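PDB 5MQR: beta-L-arabinobiosidase from Bacteroides thetaiotaomicron, which probably hydrolyses glycosidic bonds in complex plant pectin, pairing a sialidase-like beta-propeller region with a glycoside hydrolase domain. Local coordinates for residues Ala322-Pro327 with Trp332-Ser337. Residues are numbered along the deposited sequence; the frame is centred on the assembly and turned at random.
Sequences ATVYNP and WPLAIS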
ATOM      1  N   ALA A 322      -3.227   9.074 -13.483  1.00 21.24           N
ATOM      2  CA  ALA A 322      -2.024   9.798 -13.111  1.00 21.01           C
ATOM      3  C   ALA A 322      -1.801  11.002 -14.033  1.00 21.17           C
ATOM      4  O   ALA A 322      -2.092  10.952 -15.234  1.00 20.74           O
ATOM      5  CB  ALA A 322      -0.801   8.895 -13.145  1.00 20.77           C
ATOM      6  N   THR A 323      -1.285  12.083 -13.442  1.00 21.11           N
ATOM      7  CA  THR A 323      -0.785  13.231 -14.196  1.00 21.66           C
ATOM      8  C   THR A 323       0.705  13.347 -13.946  1.00 21.72           C
ATOM      9  O   THR A 323       1.157  13.065 -12.841  1.00 22.40           O
ATOM     10  CB  THR A 323      -1.492  14.535 -13.809  1.00 21.37           C
ATOM     11  OG1 THR A 323      -1.724  14.545 -12.394  1.00 21.53           O
ATOM     12  CG2 THR A 323      -2.786  14.637 -14.516  1.00 21.68           C
ATOM     13  N   VAL A 324       1.454  13.721 -14.982  1.00 21.99           N
ATOM     14  CA  VAL A 324       2.898  13.951 -14.901  1.00 21.71           C
ATOM     15  C   VAL A 324       3.164  15.332 -15.468  1.00 21.61           C
ATOM     16  O   VAL A 324       2.657  15.683 -16.527  1.00 21.89           O
ATOM     17  CB  VAL A 324       3.682  12.860 -15.659  1.00 22.18           C
ATOM     18  CG1 VAL A 324       5.182  13.101 -15.590  1.00 22.01           C
ATOM     19  CG2 VAL A 324       3.348  11.495 -15.049  1.00 22.41           C
ATOM     20  N   TYR A 325       3.906  16.134 -14.717  1.00 21.21           N
ATOM     21  CA  TYR A 325       4.035  17.557 -14.992  1.00 20.72           C
ATOM     22  C   TYR A 325       5.101  18.194 -14.131  1.00 20.23           C
ATOM     23  O   TYR A 325       5.524  17.618 -13.143  1.00 19.55           O
ATOM     24  CB  TYR A 325       2.711  18.293 -14.761  1.00 21.08           C
ATOM     25  CG  TYR A 325       2.107  18.217 -13.358  1.00 20.65           C
ATOM     26  CD1 TYR A 325       1.552  17.033 -12.868  1.00 20.80           C
ATOM     27  CD2 TYR A 325       2.049  19.335 -12.540  1.00 20.76           C
ATOM     28  CE1 TYR A 325       0.965  16.968 -11.597  1.00 20.66           C
ATOM     29  CE2 TYR A 325       1.472  19.274 -11.269  1.00 20.82           C
ATOM     30  CZ  TYR A 325       0.929  18.088 -10.806  1.00 20.50           C
ATOM     31  OH  TYR A 325       0.390  18.021  -9.564  1.00 20.14           O
ATOM     32  N   ASN A 326       5.502  19.404 -14.518  1.00 20.43           N
ATOM     33  CA  ASN A 326       6.313  20.287 -13.671  1.00 20.75           C
ATOM     34  C   ASN A 326       5.339  21.005 -12.725  1.00 20.50           C
ATOM     35  O   ASN A 326       4.551  21.802 -13.196  1.00 20.52           O
ATOM     36  CB  ASN A 326       7.104  21.311 -14.504  1.00 21.14           C
ATOM     37  CG  ASN A 326       8.026  20.649 -15.536  1.00 21.65           C
ATOM     38  OD1 ASN A 326       7.729  20.635 -16.758  1.00 22.59           O
ATOM     39  ND2 ASN A 326       9.147  20.096 -15.058  1.00 21.03           N
ATOM     40  N   PRO A 327       5.405  20.722 -11.403  1.00 20.46           N
ATOM     41  CA  PRO A 327       4.516  21.300 -10.400  1.00 20.82           C
ATOM     42  C   PRO A 327       5.018  22.688  -9.968  1.00 21.62           C
ATOM     43  O   PRO A 327       5.213  22.963  -8.780  1.00 21.43           O
ATOM     44  CB  PRO A 327       4.594  20.273  -9.266  1.00 20.31           C
ATOM     45  CG  PRO A 327       6.027  19.860  -9.303  1.00 20.18           C
ATOM     46  CD  PRO A 327       6.407  19.841 -10.755  1.00 20.06           C
ATOM     47  N   TRP A 332      11.102  22.313 -13.364  1.00 21.71           N
ATOM     48  CA  TRP A 332      11.605  21.235 -12.513  1.00 20.77           C
ATOM     49  C   TRP A 332      10.839  21.193 -11.186  1.00 20.23           C
ATOM     50  O   TRP A 332      10.252  22.179 -10.817  1.00 19.91           O
ATOM     51  CB  TRP A 332      13.083  21.445 -12.214  1.00 20.67           C
ATOM     52  CG  TRP A 332      13.421  22.629 -11.331  1.00 20.61           C
ATOM     53  CD1 TRP A 332      13.331  22.691  -9.969  1.00 20.73           C
ATOM     54  CD2 TRP A 332      13.950  23.887 -11.750  1.00 20.90           C
ATOM     55  NE1 TRP A 332      13.783  23.914  -9.510  1.00 20.64           N
ATOM     56  CE2 TRP A 332      14.150  24.672 -10.587  1.00 21.07           C
ATOM     57  CE3 TRP A 332      14.281  24.432 -12.996  1.00 21.12           C
ATOM     58  CZ2 TRP A 332      14.657  25.984 -10.638  1.00 21.38           C
ATOM     59  CZ3 TRP A 332      14.804  25.744 -13.044  1.00 21.35           C
ATOM     60  CH2 TRP A 332      14.990  26.493 -11.876  1.00 21.60           C
ATOM     61  N   PRO A 333      10.813  20.069 -10.485  1.00 20.08           N
ATOM     62  CA  PRO A 333      11.123  18.744 -11.031  1.00 19.94           C
ATOM     63  C   PRO A 333      10.020  18.271 -11.963  1.00 19.63           C
ATOM     64  O   PRO A 333       9.092  19.018 -12.265  1.00 18.93           O
ATOM     65  CB  PRO A 333      11.141  17.867  -9.789  1.00 19.76           C
ATOM     66  CG  PRO A 333      10.077  18.500  -8.924  1.00 20.08           C
ATOM     67  CD  PRO A 333      10.102  19.974  -9.199  1.00 20.07           C
ATOM     68  N   LEU A 334      10.142  17.042 -12.426  1.00 19.74           N
ATOM     69  CA  LEU A 334       9.038  16.387 -13.103  1.00 20.58           C
ATOM     70  C   LEU A 334       8.403  15.519 -12.018  1.00 20.54           C
ATOM     71  O   LEU A 334       9.107  14.741 -11.355  1.00 21.06           O
ATOM     72  CB  LEU A 334       9.524  15.538 -14.265  1.00 20.84           C
ATOM     73  CG  LEU A 334       8.450  15.052 -15.243  1.00 21.27           C
ATOM     74  CD1 LEU A 334       7.855  16.235 -15.991  1.00 21.95           C
ATOM     75  CD2 LEU A 334       9.052  14.073 -16.232  1.00 21.57           C
ATOM     76  N   ALA A 335       7.100  15.692 -11.819  1.00 20.17           N
ATOM     77  CA  ALA A 335       6.377  15.084 -10.710  1.00 20.06           C
ATOM     78  C   ALA A 335       5.180  14.291 -11.219  1.00 19.78           C
ATOM     79  O   ALA A 335       4.789  14.400 -12.382  1.00 20.02           O
ATOM     80  CB  ALA A 335       5.912  16.181  -9.761  1.00 20.31           C
ATOM     81  N   ILE A 336       4.605  13.507 -10.324  1.00 19.38           N
ATOM     82  CA  ILE A 336       3.444  12.688 -10.608  1.00 19.20           C
ATOM     83  C   ILE A 336       2.407  12.899  -9.490  1.00 19.47           C
ATOM     84  O   ILE A 336       2.749  12.971  -8.294  1.00 18.87           O
ATOM     85  CB  ILE A 336       3.800  11.188 -10.777  1.00 19.13           C
ATOM     86  CG1 ILE A 336       2.536  10.368 -11.134  1.00 19.75           C
ATOM     87  CG2 ILE A 336       4.513  10.611  -9.542  1.00 18.54           C
ATOM     88  CD1 ILE A 336       2.822   8.930 -11.531  1.00 20.28           C
ATOM     89  N   SER A 337       1.150  13.028  -9.911  1.00 19.82           N
ATOM     90  CA  SER A 337       0.007  13.091  -9.026  1.00 20.38           C
ATOM     91  C   SER A 337      -0.956  11.955  -9.396  1.00 20.72           C
ATOM     92  O   SER A 337      -1.179  11.696 -10.569  1.00 21.66           O
ATOM     93  CB  SER A 337      -0.703  14.465  -9.137  1.00 20.34           C
ATOM     94  OG  SER A 337       0.049  15.552  -8.597  1.00 20.03           O
TER
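With CG between its backbone N and carbonyl carbon (chi1 59°), Tyr325 carries its ring along the hairpin until the phenol end reaches Ser337, whose OG, anti to the carbonyl carbon (chi1 -70°), meets the phenol OH at 2.7 Å. The two hydroxyls join near the plane of the ring, at its edge; Ser337 OG is also hydrogen-bonded to Thr347 O, and the ring of Phe304 meets that of Tyr325. Strands 321-325 and 334-339 form the central antiparallel hairpin of a four-stranded sheet, consistent with one blade of a sialidase-like beta-propeller, with strands 311-315 and 349-350 at its outer edges. Two hydrogen-bonded pairs set the register. Thr323 N donates to Ser337 O at 2.9 Å and Ser337 N donates back to Thr323 O, and Ala335 N gives Tyr325 O a 2.8 Å bond, returned from Tyr325 N to Ala335 O. Thr323 OG1 adds a weak bond to Ser337 O. Between these pairs, Val324 and Ile336 form a non-hydrogen-bonded pair and point to the opposite face, where they touch Val389 and Leu387 of strand 387-393. There Val324 CG1 touches Leu334 CG at 3.8 Å, while the Val324 and Ile336 side chains cross at a slant, CG2 4.2 Å from Ile336 CG1. Beyond the paired strands, Asn326 ND2 is shared between Pro369 O and, at 3.0 Å from above the carbonyl plane, the O of Pro333, which follows a cis peptide bond. Replacing Asn326 by an alanine removes ND2 and would probably leave the carbonyls of Pro333 and Pro369 without this shared donor. Pro327 packs against the hairpin end: the Pro327 and Pro333 side chains cross at about a right angle, CD to CD at 4.0 Å, and Pro327 CG rests 3.7 Å from Ala335 CB.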